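PDB 3D3Y: peptidase M16 C-terminal domain-containing protein from Enterococcus faecalis, which is of unknown function but is related to the M16 metallopeptidases, with a region matching their inactive domain. Local coordinates for residues L257-Y261 with V329-I333; A253-L257 with Q318-D322; N279-G284 with A304-I308; L158-F163 with R312-T316. All coordinates share one frame; numbering follows the deposited sequence.

Contact 1. Residues L257-Y261 with V329-I333; sequences LNLAY and VLRLI
The Tyr261 ring is the flat group here, and it meets Ile333 through its rim substituent: the phenol OH lies 3.5 Å from Ile333 CG2, while the ring carbons stay farther back. On the strand's own side Leu259 CD2 approaches the same oxygen, Phe282 CZ also comes near it, and beyond the two segments Leu412, Leu410 and Met315 pack around the Tyr261 side chain. The rest of the contact is aliphatic. Leu257, with CG swung opposite its backbone N (chi1 176°), sends CD2 toward the helix, where it touches Leu330 CD2 at 3.8 Å and Val329 CG1 at 4.1 Å; the Leu257 and Leu330 side chains cross at about a right angle. Leu330 CD2 then bridges to the next residue on this face of the strand, 4.0 Å from Leu259 CD2. The other Leu259 branch goes on to Ile333, the two meeting tip to tip with CD1 to CD1 at 3.8 Å. Leu257, Leu259 and Tyr261 thus form one row on the sheet face covered by helix 326-341, whereas Asn258 and Ala260 turn to the opposite face, toward helix 150-162. The short axes of strand and helix come within 10.7 Å at 40°, the layer packing of an alpha/beta domain. No hydrogen bond crosses between the segments. Branched methyl groups do nearly all the touching, and Tyr261 OH is the one polar atom among them, which implies a join that rests on burial and van der Waals fit.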
# COMPACT_ATOMS: atom_id res chain seq x y z
N LEU A 257 -19.74 -9.78 6.98
CA LEU A 257 -19.74 -10.87 6.01
C LEU A 257 -18.97 -10.43 4.77
O LEU A 257 -19.41 -9.53 4.04
CB LEU A 257 -21.19 -11.31 5.68
CG LEU A 257 -21.35 -12.39 4.59
CD1 LEU A 257 -20.64 -13.73 4.99
CD2 LEU A 257 -22.85 -12.62 4.26
N ASN A 258 -17.82 -11.06 4.54
CA ASN A 258 -16.92 -10.65 3.46
C ASN A 258 -16.64 -11.79 2.48
O ASN A 258 -16.63 -12.97 2.86
CB ASN A 258 -15.58 -10.15 4.03
CG ASN A 258 -15.73 -8.95 4.96
OD1 ASN A 258 -16.72 -8.19 4.89
ND2 ASN A 258 -14.74 -8.77 5.85
N LEU A 259 -16.37 -11.43 1.23
CA LEU A 259 -16.19 -12.43 0.15
C LEU A 259 -14.99 -12.01 -0.66
O LEU A 259 -14.81 -10.81 -0.95
CB LEU A 259 -17.40 -12.47 -0.80
CG LEU A 259 -18.79 -12.90 -0.33
CD1 LEU A 259 -19.47 -11.79 0.50
CD2 LEU A 259 -19.61 -13.17 -1.55
N ALA A 260 -14.19 -12.99 -1.06
CA ALA A 260 -13.02 -12.76 -1.89
C ALA A 260 -13.12 -13.57 -3.16
O ALA A 260 -13.35 -14.79 -3.13
CB ALA A 260 -11.76 -13.14 -1.14
N TYR A 261 -12.85 -12.90 -4.28
CA TYR A 261 -12.91 -13.49 -5.60
C TYR A 261 -11.57 -13.39 -6.29
O TYR A 261 -10.89 -12.37 -6.14
CB TYR A 261 -13.86 -12.67 -6.46
CG TYR A 261 -15.30 -12.56 -6.00
CD1 TYR A 261 -16.29 -13.35 -6.56
CD2 TYR A 261 -15.66 -11.60 -5.06
CE1 TYR A 261 -17.62 -13.22 -6.15
CE2 TYR A 261 -16.99 -11.44 -4.66
CZ TYR A 261 -17.95 -12.25 -5.22
OH TYR A 261 -19.25 -12.07 -4.82
N VAL A 329 -28.11 -12.50 2.30
CA VAL A 329 -27.17 -11.54 1.76
C VAL A 329 -26.26 -12.21 0.70
O VAL A 329 -25.99 -11.63 -0.34
CB VAL A 329 -26.31 -10.87 2.86
CG1 VAL A 329 -25.18 -9.99 2.23
CG2 VAL A 329 -27.18 -10.00 3.82
N LEU A 330 -25.81 -13.44 0.94
CA LEU A 330 -24.96 -14.09 -0.07
C LEU A 330 -25.73 -14.29 -1.38
O LEU A 330 -25.17 -14.10 -2.45
CB LEU A 330 -24.43 -15.41 0.43
CG LEU A 330 -23.44 -15.39 1.59
CD1 LEU A 330 -23.20 -16.85 1.99
CD2 LEU A 330 -22.15 -14.70 1.11
N ARG A 331 -27.00 -14.68 -1.28
CA ARG A 331 -27.85 -14.86 -2.49
C ARG A 331 -28.07 -13.53 -3.24
O ARG A 331 -27.99 -13.48 -4.46
CB ARG A 331 -29.19 -15.54 -2.15
CG ARG A 331 -29.02 -17.00 -1.62
CD ARG A 331 -30.39 -17.73 -1.39
NE ARG A 331 -31.11 -17.31 -0.19
CZ ARG A 331 -31.05 -17.89 1.02
NH1 ARG A 331 -30.26 -18.95 1.24
NH2 ARG A 331 -31.76 -17.40 2.03
N LEU A 332 -28.31 -12.46 -2.49
CA LEU A 332 -28.51 -11.14 -3.11
C LEU A 332 -27.26 -10.67 -3.87
O LEU A 332 -27.37 -10.16 -4.97
CB LEU A 332 -28.90 -10.09 -2.06
CG LEU A 332 -30.29 -10.22 -1.42
CD1 LEU A 332 -30.48 -9.26 -0.21
CD2 LEU A 332 -31.41 -10.03 -2.44
N ILE A 333 -26.09 -10.81 -3.24
CA ILE A 333 -24.80 -10.46 -3.87
C ILE A 333 -24.57 -11.26 -5.16
O ILE A 333 -24.17 -10.70 -6.20
CB ILE A 333 -23.63 -10.74 -2.91
CG1 ILE A 333 -23.64 -9.75 -1.74
CG2 ILE A 333 -22.26 -10.68 -3.67
CD1 ILE A 333 -22.70 -10.20 -0.58

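Contact 2. Residues A253-L257 with Q318-D322; sequences AQSKL and QTGID. With ACT (acetate ion), chain C; EDO (1,2-ethanediol), chain G.
With Thr319 OG1 placed between its own backbone N and carbonyl carbon (chi1 72°), the hydroxyl leans onto Leu257 O; Gln254, nearly fully extended after CG turns opposite its N (chi1 -170°), lays its amide beside Gly320. These side chains decorate an antiparallel beta ladder between strands 255-262 and 314-321, inner neighbours in the five-stranded mixed sheet of this M16-type domain. Ser255 with Ile321 and Leu257 with Thr319 are hydrogen-bonded pairs; Lys256 with Gly320, between them, is a non-hydrogen-bonded pair. Leu257 O takes two bonds from Thr319. OG1 gives the firmer one, 2.7 Å long, in the carbonyl plane and on a lone pair, and the backbone N of Thr319 adds a weak second. On the face bearing Lys256, Gln254 OE1 rests 3.4 Å from Gly320 CA, an approach possible because this glycine has no side chain there. The same OE1 accepts Lys256 NZ at 2.8 Å, the donor tilted out of the carbonyl plane, and NZ is also bonded to Tyr303 OH, so the amine ties the amide to the start of strand 303-309. On the face of Leu257, Ile321 CD1 packs against Leu257 CB at 3.9 Å, and Val329 of helix 326-341 covers Ile321. Ser255 OG, bonded to Gly420 N, also has an acetate, probably from the crystallisation liquor, beside it, at a separation too short to trust. At this end of the ladder Ser255 N reaches Ile321 O at 2.9 Å, almost in line with that carbonyl, though the bond is bent to 139° at the hydrogen.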
# COMPACT_ATOMS: atom_id res chain seq x y z
N ALA A 253 -21.93 -5.74 18.00
CA ALA A 253 -23.27 -5.21 17.75
C ALA A 253 -23.69 -5.35 16.29
O ALA A 253 -24.83 -5.04 15.95
CB ALA A 253 -23.36 -3.77 18.18
N GLN A 254 -22.79 -5.85 15.44
CA GLN A 254 -23.00 -5.96 14.00
C GLN A 254 -22.06 -7.05 13.48
O GLN A 254 -20.87 -7.03 13.81
CB GLN A 254 -22.61 -4.63 13.32
CG GLN A 254 -23.01 -4.53 11.86
CD GLN A 254 -22.58 -3.21 11.22
OE1 GLN A 254 -21.58 -3.15 10.51
NE2 GLN A 254 -23.33 -2.16 11.48
N SER A 255 -22.58 -7.98 12.68
CA SER A 255 -21.73 -9.05 12.10
C SER A 255 -21.08 -8.55 10.83
O SER A 255 -21.55 -7.59 10.22
CB SER A 255 -22.56 -10.30 11.81
OG SER A 255 -23.08 -10.84 13.02
N LYS A 256 -20.00 -9.19 10.42
CA LYS A 256 -19.32 -8.86 9.17
C LYS A 256 -19.40 -10.04 8.24
O LYS A 256 -19.16 -11.18 8.65
CB LYS A 256 -17.85 -8.50 9.41
CG LYS A 256 -17.63 -7.44 10.49
CD LYS A 256 -18.33 -6.14 10.14
CE LYS A 256 -18.07 -5.01 11.13
NZ LYS A 256 -18.85 -3.78 10.69
N LEU A 257 -19.74 -9.78 6.98
CA LEU A 257 -19.74 -10.87 6.01
C LEU A 257 -18.97 -10.43 4.77
O LEU A 257 -19.41 -9.53 4.04
CB LEU A 257 -21.19 -11.31 5.68
CG LEU A 257 -21.35 -12.39 4.59
CD1 LEU A 257 -20.64 -13.73 4.99
CD2 LEU A 257 -22.85 -12.62 4.26
N GLN A 318 -17.18 -6.46 1.05
CA GLN A 318 -17.27 -6.39 2.50
C GLN A 318 -18.64 -5.85 2.90
O GLN A 318 -19.07 -4.83 2.36
CB GLN A 318 -16.19 -5.44 3.02
CG GLN A 318 -14.76 -5.92 2.76
CD GLN A 318 -13.76 -4.92 3.28
OE1 GLN A 318 -13.84 -4.46 4.44
NE2 GLN A 318 -12.84 -4.53 2.42
N THR A 319 -19.32 -6.53 3.84
CA THR A 319 -20.62 -6.10 4.35
C THR A 319 -20.65 -6.11 5.89
O THR A 319 -19.93 -6.88 6.52
CB THR A 319 -21.78 -7.00 3.79
OG1 THR A 319 -21.75 -8.29 4.39
CG2 THR A 319 -21.66 -7.19 2.23
N GLY A 320 -21.48 -5.24 6.45
CA GLY A 320 -21.93 -5.33 7.86
C GLY A 320 -23.41 -5.68 7.81
O GLY A 320 -24.20 -5.04 7.06
N ILE A 321 -23.79 -6.69 8.59
CA ILE A 321 -25.15 -7.25 8.52
C ILE A 321 -25.61 -7.64 9.91
O ILE A 321 -24.80 -7.66 10.84
CB ILE A 321 -25.26 -8.49 7.57
CG1 ILE A 321 -24.47 -9.69 8.12
CG2 ILE A 321 -24.78 -8.14 6.10
CD1 ILE A 321 -24.74 -11.02 7.37
N ASP A 322 -26.91 -7.92 10.04
CA ASP A 322 -27.40 -8.72 11.14
C ASP A 322 -27.10 -10.16 10.75
O ASP A 322 -27.50 -10.61 9.66
CB ASP A 322 -28.91 -8.51 11.34
CG ASP A 322 -29.26 -7.11 11.85
OD1 ASP A 322 -28.39 -6.38 12.38
OD2 ASP A 322 -30.45 -6.74 11.73
C ACT C . -25.84 -9.42 14.76
O ACT C . -25.26 -8.57 15.47
OXT ACT C . -25.15 -10.06 13.95
CH3 ACT C . -27.29 -9.65 14.90
C1 EDO G . -30.04 -4.25 8.34
O1 EDO G . -30.52 -5.56 8.69
C2 EDO G . -31.00 -3.26 8.96
O2 EDO G . -30.78 -1.93 8.45

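Contact 3. Residues N279-G284 with A304-I308; sequences NGIFGG and ASSSI
Asn279 reaches across to Ser306 and Ile308. Its CG stands opposite the backbone N (chi1 180°), which carries the amide out from the helix toward the strand; ND2 comes to 2.6 Å from Ser306 OG, but the angle is poor for a hydrogen bond. OD1 is joined to Ser306 O more clearly, by a water that donates to both. Ile308 CG2 meets the apolar base of this side chain, 3.9 Å from Asn279 CB. Three residues on, Phe282 lays CD2 4.2 Å from Ser306 CB and sends the rest of its ring into the core, against Met315, Val317 and Ile333. At Gly283 the two backbones come together, with CA only 4.4 Å from Ser305 CA, an approach helped by the lack of a side chain. Gly283 O accepts Ser306 N at 3.0 Å, the donor standing well above the carbonyl plane, and also lies against Ser305 CA. Gly283 N makes the ordinary helical bond to Asn279 O, and Gly284 N, at the helix end, adds a weak one from five residues on, the mark of a pi-type turn. Ser305 and Ser307 bond instead to strand 314-321, which leaves Ser306 N for the helix end. The result is the C-terminal turn of a helix docked on the outermost strand of a mixed sheet, as part of an M16-type alpha/beta domain.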
# COMPACT_ATOMS: atom_id res chain seq x y z
N ASN A 279 -15.85 -2.84 -11.13
CA ASN A 279 -15.82 -2.68 -9.68
C ASN A 279 -16.72 -1.56 -9.24
O ASN A 279 -17.46 -1.71 -8.24
CB ASN A 279 -14.40 -2.45 -9.13
CG ASN A 279 -14.42 -2.28 -7.62
OD1 ASN A 279 -14.08 -1.20 -7.09
ND2 ASN A 279 -14.87 -3.32 -6.93
N GLY A 280 -16.68 -0.44 -9.96
CA GLY A 280 -17.54 0.70 -9.66
C GLY A 280 -19.02 0.36 -9.75
O GLY A 280 -19.80 0.81 -8.92
N ILE A 281 -19.40 -0.45 -10.75
CA ILE A 281 -20.82 -0.78 -10.98
C ILE A 281 -21.30 -1.81 -9.96
O ILE A 281 -22.48 -1.81 -9.57
CB ILE A 281 -21.00 -1.33 -12.41
CG1 ILE A 281 -20.85 -0.21 -13.45
CG2 ILE A 281 -22.35 -2.04 -12.60
CD1 ILE A 281 -20.54 -0.78 -14.88
N PHE A 282 -20.41 -2.71 -9.58
CA PHE A 282 -20.74 -3.84 -8.68
C PHE A 282 -20.94 -3.35 -7.24
O PHE A 282 -22.03 -3.46 -6.68
CB PHE A 282 -19.67 -4.96 -8.83
CG PHE A 282 -19.94 -6.21 -8.01
CD1 PHE A 282 -21.23 -6.77 -7.92
CD2 PHE A 282 -18.89 -6.86 -7.38
CE1 PHE A 282 -21.47 -7.96 -7.17
CE2 PHE A 282 -19.10 -8.02 -6.63
CZ PHE A 282 -20.39 -8.60 -6.55
N GLY A 283 -19.92 -2.73 -6.65
CA GLY A 283 -19.99 -2.29 -5.26
C GLY A 283 -19.08 -1.13 -4.93
O GLY A 283 -18.92 -0.80 -3.77
N GLY A 284 -18.47 -0.48 -5.93
CA GLY A 284 -17.40 0.49 -5.65
C GLY A 284 -17.87 1.86 -5.19
O GLY A 284 -17.18 2.55 -4.42
N ALA A 304 -22.31 -2.28 2.06
CA ALA A 304 -21.87 -3.33 1.18
C ALA A 304 -20.97 -2.69 0.14
O ALA A 304 -21.43 -1.85 -0.61
CB ALA A 304 -23.06 -3.99 0.50
N SER A 305 -19.69 -3.05 0.09
CA SER A 305 -18.88 -2.43 -0.97
C SER A 305 -17.85 -3.37 -1.51
O SER A 305 -17.58 -4.41 -0.93
CB SER A 305 -18.24 -1.14 -0.48
OG SER A 305 -17.28 -1.44 0.49
N SER A 306 -17.28 -3.00 -2.65
CA SER A 306 -16.30 -3.88 -3.29
C SER A 306 -15.02 -3.08 -3.49
O SER A 306 -15.06 -1.82 -3.54
CB SER A 306 -16.84 -4.46 -4.60
OG SER A 306 -17.04 -3.43 -5.58
N SER A 307 -13.88 -3.79 -3.52
CA SER A 307 -12.55 -3.19 -3.70
C SER A 307 -11.78 -4.18 -4.54
O SER A 307 -12.05 -5.37 -4.47
CB SER A 307 -11.82 -3.10 -2.36
OG SER A 307 -12.54 -2.26 -1.49
N ILE A 308 -10.80 -3.67 -5.28
CA ILE A 308 -9.91 -4.50 -6.14
C ILE A 308 -8.43 -4.29 -5.80
O ILE A 308 -8.03 -3.23 -5.33
CB ILE A 308 -10.12 -4.24 -7.66
CG1 ILE A 308 -9.98 -2.73 -7.98
CG2 ILE A 308 -11.47 -4.78 -8.08
CD1 ILE A 308 -9.95 -2.37 -9.55
O HOH W 1 -13.23 0.28 -4.63
O HOH W 2 -21.17 0.26 -2.42

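Contact 4. Residues L158-F163 with R312-T316; sequences LQSVYF and RGFMT. With ACT (acetate ion), chain E.
Phe314 is met by two rings of the helix end. Phe163 points its edge at one face of Phe314 in a T-shaped pair, centroids 4.9 Å apart and planes at 80°, with Phe163 CZ 3.5 Å from Phe314 CE2. Tyr162 lies nearly parallel to Phe314 but slid aside, so there is little overlap; Tyr162 CZ instead touches Phe314 CB at 3.6 Å. Arg312 joins the cluster at Phe163. Its guanidinium lies almost flat to the Phe163 ring (16° between planes), with Phe163 CE2 over one face and 3.3 Å from NH1. Within the guanidinium plane, NH2 donates to Gln159 OE1 at 2.8 Å, although it stands well above the plane of that amide. One helical turn before Tyr162, Leu158 CD2 packs on Thr316 CG2 at 3.7 Å, and Thr316 OG1 holds an acetate, probably from the crystallisation liquor. A second shell steadies these groups: Arg312 NE forms a salt bridge with Asp309, NH1 bonds to Gln169, and a water links Tyr162 OH to Arg312 O. Gly313 and Phe314 together face Asp309 in a G1 beta bulge, Gly313 having positive phi, just where strand 314-321 begins. Helix 150-162 thus runs over the sheet, its Leu158 and Tyr162 also resting on Ala260 of strand 255-262 and, beyond that, on Phe416 and Gln413 of strand 411-421.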
# COMPACT_ATOMS: atom_id res chain seq x y z
N LEU A 158 -10.42 -12.18 6.09
CA LEU A 158 -10.78 -12.65 4.76
C LEU A 158 -9.51 -12.90 3.95
O LEU A 158 -9.38 -13.93 3.31
CB LEU A 158 -11.66 -11.61 4.04
CG LEU A 158 -12.00 -11.92 2.58
CD1 LEU A 158 -12.95 -13.11 2.52
CD2 LEU A 158 -12.62 -10.67 1.95
N GLN A 159 -8.61 -11.93 3.97
CA GLN A 159 -7.33 -12.08 3.26
C GLN A 159 -6.53 -13.32 3.70
O GLN A 159 -5.95 -14.03 2.85
CB GLN A 159 -6.53 -10.79 3.32
CG GLN A 159 -7.15 -9.72 2.41
CD GLN A 159 -6.34 -8.43 2.30
OE1 GLN A 159 -5.11 -8.44 2.29
NE2 GLN A 159 -7.04 -7.31 2.18
N SER A 160 -6.52 -13.62 5.01
CA SER A 160 -5.84 -14.83 5.52
C SER A 160 -6.42 -16.10 4.92
O SER A 160 -5.68 -17.04 4.67
CB SER A 160 -5.93 -14.96 7.04
OG SER A 160 -5.08 -14.03 7.66
N VAL A 161 -7.73 -16.12 4.71
CA VAL A 161 -8.41 -17.28 4.13
C VAL A 161 -8.09 -17.33 2.65
O VAL A 161 -7.60 -18.35 2.15
CB VAL A 161 -9.94 -17.26 4.34
CG1 VAL A 161 -10.59 -18.51 3.71
CG2 VAL A 161 -10.24 -17.23 5.83
N TYR A 162 -8.33 -16.21 1.96
CA TYR A 162 -8.07 -16.17 0.50
C TYR A 162 -6.63 -16.60 0.17
O TYR A 162 -6.41 -17.41 -0.74
CB TYR A 162 -8.41 -14.79 -0.13
CG TYR A 162 -8.15 -14.76 -1.64
CD1 TYR A 162 -9.11 -15.22 -2.53
CD2 TYR A 162 -6.91 -14.34 -2.15
CE1 TYR A 162 -8.88 -15.22 -3.91
CE2 TYR A 162 -6.66 -14.35 -3.55
CZ TYR A 162 -7.65 -14.78 -4.41
OH TYR A 162 -7.43 -14.81 -5.79
N PHE A 163 -5.67 -16.05 0.91
CA PHE A 163 -4.23 -16.32 0.69
C PHE A 163 -3.64 -17.42 1.56
O PHE A 163 -2.45 -17.44 1.87
CB PHE A 163 -3.44 -15.03 0.93
CG PHE A 163 -3.75 -13.93 -0.05
CD1 PHE A 163 -3.30 -14.02 -1.38
CD2 PHE A 163 -4.46 -12.79 0.36
CE1 PHE A 163 -3.56 -13.00 -2.30
CE2 PHE A 163 -4.74 -11.75 -0.55
CZ PHE A 163 -4.29 -11.87 -1.89
N ARG A 312 -2.37 -8.28 -6.77
CA ARG A 312 -2.53 -9.64 -6.24
C ARG A 312 -3.71 -10.38 -6.89
O ARG A 312 -4.02 -11.49 -6.47
CB ARG A 312 -2.66 -9.65 -4.69
CG ARG A 312 -1.43 -9.12 -3.96
CD ARG A 312 -1.55 -9.25 -2.45
NE ARG A 312 -2.61 -8.43 -1.87
CZ ARG A 312 -3.03 -8.57 -0.62
NH1 ARG A 312 -2.48 -9.50 0.17
NH2 ARG A 312 -3.98 -7.78 -0.16
N GLY A 313 -4.37 -9.76 -7.87
CA GLY A 313 -5.40 -10.43 -8.72
C GLY A 313 -6.66 -10.94 -8.02
O GLY A 313 -7.14 -12.04 -8.30
N PHE A 314 -7.22 -10.10 -7.16
CA PHE A 314 -8.39 -10.46 -6.40
C PHE A 314 -9.22 -9.23 -6.10
O PHE A 314 -8.79 -8.08 -6.28
CB PHE A 314 -8.03 -11.30 -5.16
CG PHE A 314 -7.67 -10.49 -3.94
CD1 PHE A 314 -8.48 -10.55 -2.82
CD2 PHE A 314 -6.50 -9.72 -3.87
CE1 PHE A 314 -8.17 -9.82 -1.66
CE2 PHE A 314 -6.18 -8.99 -2.72
CZ PHE A 314 -7.01 -9.04 -1.61
N MSE A 315 -10.45 -9.46 -5.69
CA MSE A 315 -11.50 -8.47 -5.50
C MSE A 315 -12.22 -8.91 -4.24
O MSE A 315 -12.37 -10.08 -4.08
CB MSE A 315 -12.47 -8.60 -6.66
CG MSE A 315 -13.27 -7.44 -7.09
SE MSE A 315 -15.15 -7.61 -7.10
CE MSE A 315 -15.37 -8.41 -5.52
N THR A 316 -12.67 -7.99 -3.39
CA THR A 316 -13.40 -8.35 -2.17
C THR A 316 -14.69 -7.56 -2.08
O THR A 316 -14.79 -6.44 -2.65
CB THR A 316 -12.60 -8.05 -0.89
OG1 THR A 316 -12.44 -6.64 -0.76
CG2 THR A 316 -11.22 -8.70 -0.90
C ACT E . -8.95 -5.48 -1.18
O ACT E . -9.88 -5.52 -0.33
OXT ACT E . -9.22 -5.71 -2.41
CH3 ACT E . -7.55 -5.18 -0.73
O HOH W 3 -4.89 -14.11 -6.35

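All four contacts build on one five-stranded sheet. Contacts 1 and 2 share Leu257, their centres 11 Å apart: Asn258 OD1, turned away from the helix of contact 1, reaches Thr319 N of contact 2. Contacts 1 and 4 lie on opposite faces, 13 Å apart between centres, and meet where Tyr261 N is 2.9 Å from Met315 O. Contact 3 sits at the sheet's edge; its strand pairs with 314-321, which serves contacts 2 and 4, with Gln318 N 2.9 Å from Ser305 O and Thr316 N 2.9 Å from Ser307 O. Phe282 also brings it against Ile333 and Tyr261 of contact 1. Acetates, probably from the crystallisation liquor, lie by contacts 2, 3 and 4; none defines an active site.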